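Local atomic coordinates of cell shape-determining protein MreC (Listeria monocytogenes, PDB entry 2J5U), a protein that is probably involved in forming and maintaining the shape of the bacterial cell. Residues A[147-152]-A[159-164]; A[135-140]-A[174-179]; A[74-79]-A[86-91]. One frame throughout, in Å; residues are numbered along the deposited sequence.

Contact 1. Residues A[147-152]-A[159-164]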
# COMPACT_ATOMS: atom_id res chain seq x y z
N GLY A 147 -23.20 -2.72 -63.35
CA GLY A 147 -24.18 -2.49 -64.38
C GLY A 147 -24.55 -3.77 -65.10
O GLY A 147 -24.11 -4.86 -64.72
N ILE A 148 -25.37 -3.64 -66.13
CA ILE A 148 -25.79 -4.79 -66.90
C ILE A 148 -25.35 -4.67 -68.36
O ILE A 148 -25.60 -3.66 -69.01
CB ILE A 148 -27.33 -4.93 -66.88
CG1 ILE A 148 -27.83 -4.92 -65.44
CG2 ILE A 148 -27.72 -6.23 -67.55
CD1 ILE A 148 -27.32 -6.07 -64.59
N ILE A 149 -24.66 -5.69 -68.86
CA ILE A 149 -24.26 -5.67 -70.25
C ILE A 149 -25.54 -6.14 -70.94
O ILE A 149 -26.11 -7.17 -70.56
CB ILE A 149 -23.14 -6.68 -70.55
CG1 ILE A 149 -21.83 -6.25 -69.88
CG2 ILE A 149 -22.98 -6.83 -72.06
CD1 ILE A 149 -21.21 -5.04 -70.46
N ASN A 150 -26.00 -5.41 -71.94
CA ASN A 150 -27.24 -5.77 -72.59
C ASN A 150 -27.38 -5.13 -73.96
O ASN A 150 -27.88 -4.02 -74.08
CB ASN A 150 -28.39 -5.34 -71.70
CG ASN A 150 -29.73 -5.64 -72.31
OD1 ASN A 150 -30.62 -4.79 -72.33
ND2 ASN A 150 -29.90 -6.85 -72.80
N GLY A 151 -26.96 -5.85 -74.99
CA GLY A 151 -27.07 -5.30 -76.33
C GLY A 151 -25.77 -5.24 -77.10
O GLY A 151 -24.75 -4.78 -76.58
N TYR A 152 -25.79 -5.71 -78.34
CA TYR A 152 -24.61 -5.70 -79.18
C TYR A 152 -24.93 -4.97 -80.49
O TYR A 152 -26.01 -5.14 -81.06
CB TYR A 152 -24.14 -7.12 -79.48
CG TYR A 152 -22.92 -7.17 -80.37
CD1 TYR A 152 -23.01 -7.63 -81.68
CD2 TYR A 152 -21.68 -6.74 -79.90
CE1 TYR A 152 -21.88 -7.67 -82.51
CE2 TYR A 152 -20.55 -6.77 -80.72
CZ TYR A 152 -20.66 -7.24 -82.02
OH TYR A 152 -19.53 -7.30 -82.80
N LEU A 159 -20.49 -3.58 -77.11
CA LEU A 159 -21.43 -4.08 -76.12
C LEU A 159 -21.93 -2.88 -75.32
O LEU A 159 -21.17 -1.94 -75.06
CB LEU A 159 -20.71 -5.04 -75.17
CG LEU A 159 -20.89 -6.56 -75.25
CD1 LEU A 159 -21.67 -6.96 -76.48
CD2 LEU A 159 -19.52 -7.21 -75.21
N GLU A 160 -23.20 -2.90 -74.93
CA GLU A 160 -23.80 -1.82 -74.14
C GLU A 160 -23.80 -2.11 -72.64
O GLU A 160 -24.42 -3.08 -72.19
CB GLU A 160 -25.24 -1.56 -74.56
CG GLU A 160 -25.42 -0.53 -75.66
CD GLU A 160 -26.84 0.04 -75.69
OE1 GLU A 160 -27.22 0.73 -74.71
OE2 GLU A 160 -27.57 -0.21 -76.68
N LEU A 161 -23.13 -1.28 -71.86
CA LEU A 161 -23.09 -1.44 -70.41
C LEU A 161 -24.09 -0.43 -69.89
O LEU A 161 -23.81 0.77 -69.90
CB LEU A 161 -21.71 -1.11 -69.87
CG LEU A 161 -21.28 -1.91 -68.64
CD1 LEU A 161 -20.11 -1.20 -68.01
CD2 LEU A 161 -22.42 -2.06 -67.66
N LYS A 162 -25.24 -0.89 -69.44
CA LYS A 162 -26.28 0.02 -68.96
C LYS A 162 -26.41 0.12 -67.45
O LYS A 162 -26.04 -0.80 -66.71
CB LYS A 162 -27.65 -0.41 -69.51
CG LYS A 162 -27.72 -0.60 -71.02
CD LYS A 162 -29.10 -1.12 -71.41
CE LYS A 162 -29.22 -1.32 -72.91
NZ LYS A 162 -30.57 -1.83 -73.29
N GLN A 163 -26.93 1.25 -67.00
CA GLN A 163 -27.17 1.51 -65.59
C GLN A 163 -26.02 1.75 -64.64
O GLN A 163 -26.06 1.29 -63.51
CB GLN A 163 -28.04 0.41 -65.02
CG GLN A 163 -29.45 0.53 -65.48
CD GLN A 163 -30.32 -0.56 -64.94
OE1 GLN A 163 -30.24 -1.71 -65.38
NE2 GLN A 163 -31.15 -0.22 -63.96
N LEU A 164 -25.01 2.46 -65.10
CA LEU A 164 -23.88 2.78 -64.24
C LEU A 164 -24.28 4.04 -63.51
O LEU A 164 -25.05 4.85 -64.04
CB LEU A 164 -22.63 3.02 -65.08
CG LEU A 164 -22.04 1.77 -65.71
CD1 LEU A 164 -23.03 1.23 -66.71
CD2 LEU A 164 -20.71 2.07 -66.41
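Ile148 and Lys162 form a hydrogen-bonded pair in an antiparallel hairpin whose two short strands run at 147° to each other. The hairpin, strands 145-153 and 158-165, belongs to a six-stranded antiparallel barrel, and it illustrates how a beta bulge absorbs one extra residue. Ile149 stands opposite Leu161 and Tyr152 opposite Leu159, so Asn150 and Gly151 together face Glu160. Glu160 is hydrogen-bonded to both: its O accepts from Asn150 N at 2.8 Å, and its N donates to Gly151 O at 2.9 Å. Gly151 takes a positive phi (124°), a backbone conformation that suits glycine at this point of the bulge.

On the face carrying Ile149, Leu159, Leu161 and Tyr152 the contacts are apolar. Ile149 divides its branches between two leucines: CD1 reaches Leu161 CG at 3.6 Å, and CG2, anti to the backbone N, reaches Leu159 CG at 3.8 Å. Leu159 CD1 in turn lies at the edge of the Tyr152 ring, near its plane, 3.4 Å from Tyr152 CD2. Toward strands 135-139 and 205-212 this layer continues through Ala137 and Ile210.

Elsewhere the chemistry is polar. The Lys162 chain, extended beyond CG, passes slantwise across Asn150, while Asn150 ND2 donates to the backbone O atoms of Asn133 and Val131, which probably fixes the rotation of the side-chain amide. Its remaining end, Asn150 OD1, receives Lys162 NZ at 3.1 Å, the ammonium standing 36° out of the carbonyl plane.

Contact 2. Residues A[135-140]-A[174-179]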
# COMPACT_ATOMS: atom_id res chain seq x y z
N VAL A 135 -25.72 -9.77 -68.97
CA VAL A 135 -24.78 -10.29 -67.99
C VAL A 135 -24.43 -9.19 -66.98
O VAL A 135 -24.24 -8.03 -67.35
CB VAL A 135 -23.50 -10.90 -68.69
CG1 VAL A 135 -23.40 -10.39 -70.07
CG2 VAL A 135 -22.24 -10.57 -67.93
N SER A 136 -24.40 -9.55 -65.70
CA SER A 136 -24.09 -8.61 -64.62
C SER A 136 -22.59 -8.31 -64.67
O SER A 136 -21.77 -9.23 -64.63
CB SER A 136 -24.41 -9.21 -63.26
OG SER A 136 -25.72 -9.72 -63.20
N ALA A 137 -22.24 -7.04 -64.72
CA ALA A 137 -20.84 -6.67 -64.81
C ALA A 137 -20.38 -5.58 -63.87
O ALA A 137 -21.18 -4.81 -63.33
CB ALA A 137 -20.51 -6.26 -66.26
N LYS A 138 -19.06 -5.52 -63.72
CA LYS A 138 -18.40 -4.55 -62.88
C LYS A 138 -17.30 -3.84 -63.68
O LYS A 138 -16.57 -4.47 -64.46
CB LYS A 138 -17.77 -5.25 -61.67
CG LYS A 138 -17.19 -4.30 -60.65
CD LYS A 138 -16.61 -5.05 -59.47
CE LYS A 138 -15.44 -5.90 -59.91
NZ LYS A 138 -14.85 -6.63 -58.77
N VAL A 139 -17.21 -2.52 -63.51
CA VAL A 139 -16.19 -1.72 -64.18
C VAL A 139 -15.11 -1.47 -63.12
O VAL A 139 -15.38 -0.80 -62.11
CB VAL A 139 -16.71 -0.35 -64.62
CG1 VAL A 139 -15.61 0.40 -65.33
CG2 VAL A 139 -17.93 -0.51 -65.50
N GLN A 140 -13.91 -1.99 -63.34
CA GLN A 140 -12.83 -1.80 -62.38
C GLN A 140 -12.32 -0.37 -62.38
O GLN A 140 -12.12 0.23 -63.43
CB GLN A 140 -11.67 -2.74 -62.68
CG GLN A 140 -12.06 -4.19 -62.74
CD GLN A 140 -10.86 -5.08 -62.95
OE1 GLN A 140 -9.90 -4.69 -63.61
NE2 GLN A 140 -10.92 -6.28 -62.39
N GLN A 174 -10.94 1.47 -69.14
CA GLN A 174 -11.23 0.75 -67.90
C GLN A 174 -11.72 -0.65 -68.27
O GLN A 174 -12.45 -0.83 -69.25
CB GLN A 174 -12.30 1.47 -67.08
CG GLN A 174 -11.92 2.88 -66.67
CD GLN A 174 -12.89 3.46 -65.65
OE1 GLN A 174 -12.91 3.03 -64.49
NE2 GLN A 174 -13.70 4.42 -66.07
N LYS A 175 -11.30 -1.63 -67.48
CA LYS A 175 -11.69 -3.00 -67.72
C LYS A 175 -13.04 -3.32 -67.12
O LYS A 175 -13.41 -2.79 -66.07
CB LYS A 175 -10.61 -3.93 -67.20
CG LYS A 175 -9.26 -3.47 -67.68
CD LYS A 175 -8.24 -4.56 -67.77
CE LYS A 175 -6.93 -3.96 -68.24
NZ LYS A 175 -5.90 -5.00 -68.44
N VAL A 176 -13.78 -4.17 -67.82
CA VAL A 176 -15.10 -4.60 -67.38
C VAL A 176 -15.05 -6.10 -67.16
O VAL A 176 -14.54 -6.85 -68.00
CB VAL A 176 -16.18 -4.25 -68.44
CG1 VAL A 176 -17.53 -4.80 -68.02
CG2 VAL A 176 -16.27 -2.75 -68.61
N VAL A 177 -15.55 -6.54 -66.02
CA VAL A 177 -15.54 -7.97 -65.69
C VAL A 177 -16.89 -8.41 -65.17
O VAL A 177 -17.76 -7.59 -64.91
CB VAL A 177 -14.46 -8.29 -64.63
CG1 VAL A 177 -13.10 -7.88 -65.14
CG2 VAL A 177 -14.76 -7.57 -63.33
N THR A 178 -17.07 -9.72 -65.02
CA THR A 178 -18.32 -10.25 -64.52
C THR A 178 -18.39 -10.00 -63.02
O THR A 178 -17.40 -10.15 -62.31
CB THR A 178 -18.44 -11.74 -64.79
OG1 THR A 178 -17.25 -12.40 -64.35
CG2 THR A 178 -18.62 -12.00 -66.27
N SER A 179 -19.56 -9.61 -62.54
CA SER A 179 -19.77 -9.32 -61.13
C SER A 179 -20.23 -10.55 -60.35
O SER A 179 -20.05 -10.63 -59.14
CB SER A 179 -20.82 -8.23 -60.97
OG SER A 179 -22.10 -8.68 -61.38
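The seam that closes a six-stranded antiparallel barrel runs between strand 135-139, the first of the barrel in sequence, and strand 175-178, the fourth. Lys138 and Val177 are the hydrogen-bonded pair: Lys138 N donates to Val177 O at 2.7 Å, and Val177 N returns a bond to Lys138 O at 2.8 Å. Gln140 N to Lys175 O, at 2.9 Å, extends the pairing at one end. At the other, Ser179 N reaches Ser136 O at 3.1 Å from above the carbonyl plane, 43° out of it.

The two faces differ sharply. Val139 and Val176 share one of them, each with CG1 anti to its own backbone nitrogen; this leaves their CG2 methyls to meet across the seam at 4.2 Å. Val176 CG1 turns instead to Ala137 CB, 3.8 Å away. Around this apolar patch lie Leu161, Leu164, Phe170 and Ile194 of the same barrel. On the other face Lys138 and Val177 run alongside each other, with Lys138 CE 3.9 Å from Val177 CG2. The Gln140 side chain runs at about a right angle to Val177 and brings its NE2 near Val177 CG1.

A second subunit meets this seam: Lys138 NZ forms a salt bridge with Asp47 of that subunit and Lys175 NZ with its Glu42, and Gln140 NE2 donates to its Ser43 O. The closing seam of the barrel thus combines an apolar face packed within the chain with lysines whose charges are matched by carboxylates of the second subunit.

Contact 3. Residues A[74-79]-A[86-91]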
# COMPACT_ATOMS: atom_id res chain seq x y z
N SER A 74 -14.85 -27.74 -77.68
CA SER A 74 -14.65 -27.20 -79.01
C SER A 74 -15.98 -26.92 -79.69
O SER A 74 -16.97 -27.61 -79.47
CB SER A 74 -13.85 -28.18 -79.87
OG SER A 74 -12.60 -28.47 -79.26
N VAL A 75 -15.99 -25.88 -80.51
CA VAL A 75 -17.17 -25.54 -81.26
C VAL A 75 -17.28 -26.63 -82.33
O VAL A 75 -16.32 -26.85 -83.06
CB VAL A 75 -16.99 -24.20 -81.98
CG1 VAL A 75 -18.20 -23.89 -82.79
CG2 VAL A 75 -16.74 -23.11 -80.98
N ILE A 76 -18.41 -27.32 -82.40
CA ILE A 76 -18.56 -28.35 -83.44
C ILE A 76 -19.54 -27.96 -84.55
O ILE A 76 -19.71 -28.70 -85.50
CB ILE A 76 -19.00 -29.69 -82.85
CG1 ILE A 76 -20.39 -29.57 -82.23
CG2 ILE A 76 -18.01 -30.15 -81.82
CD1 ILE A 76 -20.90 -30.86 -81.67
N SER A 77 -20.18 -26.80 -84.44
CA SER A 77 -21.12 -26.37 -85.47
C SER A 77 -21.55 -24.92 -85.31
O SER A 77 -21.79 -24.46 -84.20
CB SER A 77 -22.36 -27.26 -85.49
OG SER A 77 -23.30 -26.78 -86.44
N ARG A 78 -21.63 -24.21 -86.42
CA ARG A 78 -22.03 -22.82 -86.42
C ARG A 78 -22.67 -22.53 -87.77
O ARG A 78 -22.07 -22.78 -88.81
CB ARG A 78 -20.81 -21.93 -86.18
CG ARG A 78 -21.14 -20.47 -85.97
CD ARG A 78 -19.93 -19.72 -85.48
NE ARG A 78 -20.24 -18.33 -85.16
CZ ARG A 78 -19.38 -17.49 -84.58
NH1 ARG A 78 -19.76 -16.25 -84.32
NH2 ARG A 78 -18.15 -17.90 -84.25
N ASN A 79 -23.89 -22.01 -87.74
CA ASN A 79 -24.62 -21.73 -88.95
C ASN A 79 -24.47 -20.29 -89.38
O ASN A 79 -24.69 -19.38 -88.60
CB ASN A 79 -26.10 -22.05 -88.73
CG ASN A 79 -26.90 -22.03 -90.02
OD1 ASN A 79 -26.67 -21.20 -90.91
ND2 ASN A 79 -27.85 -22.94 -90.13
N GLN A 86 -25.31 -17.86 -82.03
CA GLN A 86 -25.12 -19.11 -81.37
C GLN A 86 -24.03 -20.00 -81.92
O GLN A 86 -23.58 -19.85 -83.05
CB GLN A 86 -26.50 -19.74 -81.45
CG GLN A 86 -26.70 -21.16 -81.22
CD GLN A 86 -28.18 -21.46 -81.38
OE1 GLN A 86 -29.02 -20.71 -80.88
NE2 GLN A 86 -28.50 -22.54 -82.08
N VAL A 87 -23.62 -20.94 -81.09
CA VAL A 87 -22.57 -21.87 -81.42
C VAL A 87 -22.86 -23.17 -80.67
O VAL A 87 -23.57 -23.18 -79.67
CB VAL A 87 -21.21 -21.24 -80.98
CG1 VAL A 87 -20.27 -22.28 -80.47
CG2 VAL A 87 -20.61 -20.49 -82.15
N GLU A 88 -22.34 -24.28 -81.18
CA GLU A 88 -22.56 -25.57 -80.53
C GLU A 88 -21.24 -26.20 -80.08
O GLU A 88 -20.27 -26.22 -80.84
CB GLU A 88 -23.28 -26.49 -81.48
CG GLU A 88 -24.04 -27.56 -80.79
CD GLU A 88 -25.47 -27.65 -81.29
OE1 GLU A 88 -26.13 -28.70 -81.04
OE2 GLU A 88 -25.93 -26.67 -81.93
N ILE A 89 -21.19 -26.71 -78.86
CA ILE A 89 -19.96 -27.31 -78.37
C ILE A 89 -20.07 -28.81 -78.15
O ILE A 89 -21.18 -29.34 -77.99
CB ILE A 89 -19.47 -26.63 -77.07
CG1 ILE A 89 -20.55 -26.73 -75.98
CG2 ILE A 89 -19.10 -25.18 -77.36
CD1 ILE A 89 -20.14 -26.10 -74.68
N ASP A 90 -18.93 -29.49 -78.14
CA ASP A 90 -18.87 -30.94 -77.99
C ASP A 90 -18.94 -31.49 -76.57
O ASP A 90 -18.57 -32.65 -76.32
CB ASP A 90 -17.61 -31.49 -78.69
CG ASP A 90 -16.31 -30.98 -78.07
OD1 ASP A 90 -15.23 -31.32 -78.60
OD2 ASP A 90 -16.36 -30.24 -77.06
N LYS A 91 -19.42 -30.69 -75.64
CA LYS A 91 -19.56 -31.16 -74.27
C LYS A 91 -20.99 -30.90 -73.86
O LYS A 91 -21.60 -29.92 -74.28
CB LYS A 91 -18.58 -30.45 -73.33
CG LYS A 91 -17.12 -30.85 -73.55
CD LYS A 91 -16.83 -32.25 -73.02
CE LYS A 91 -16.04 -33.08 -74.02
NZ LYS A 91 -14.94 -32.31 -74.65
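Asp90 holds its CG between its own backbone N and carbonyl carbon (chi1 63°), and this swings the carboxylate back toward Ser74. There Asp90 OD2 accepts the Ser74 N-H at 3.0 Å; the bond is straight at hydrogen, but the donor stands 51° above the carboxylate plane. The backbone of the same two residues adds a second bond, Asp90 N to Ser74 O at 3.0 Å, so that side chain and main chain of Asp90 together grip Ser74. Ile76 also places CG1 between N and carbonyl carbon, and its CG2 is thereby laid against Asp90 CB at 3.4 Å.

The two segments form a beta hairpin, strands 68-77 and 86-89, the first two strands of a six-stranded antiparallel barrel. Their pairing is strongly twisted, with the short strands at 108°. Ile76 N bonds to Glu88 O at 2.7 Å in the middle. Val75 and Ile89 form the non-hydrogen-bonded pair, their side chains diverging.

Val87 packs with both of its methyl branches. Its CG1 meets Val75 CG1 at 3.5 Å, the two side chains crossing at about a right angle. The other branch, CG2, serves Arg78, whose chain is extended from CG to NE: Val87 CG2 touches Arg78 CD at 3.5 Å and sits over one face of the guanidinium. That group is also held by a cation-pi contact with Trp83 and by hydrogen bonds from Arg78 NH1 to the O atoms of Trp83 and Met216. Beyond the strand, Lys91 NZ and Asp90 OD2 form a salt bridge whose hydrogen bond is weak, at 3.5 Å.

The three contacts sample both six-stranded barrels of the chain, each closed by antiparallel pairing. Contact 3 comes first in sequence and joins the opening strands of one barrel; its centre lies about 26 Å from the centres of the other two, and it touches neither. Contacts 1 and 2 share the second barrel, with centres about 10 Å apart, and contact 1 is nested along the chain within the loop that contact 2 closes. Strands 135-139 and 145-153 are neighbours in the sheet, joined by probable hydrogen bonds from Ile149 N to Val135 O and Ala137 N to Gly147 O. A second subunit reaches both contacts of this barrel, whereas no other chain of the assembly touches contact 3.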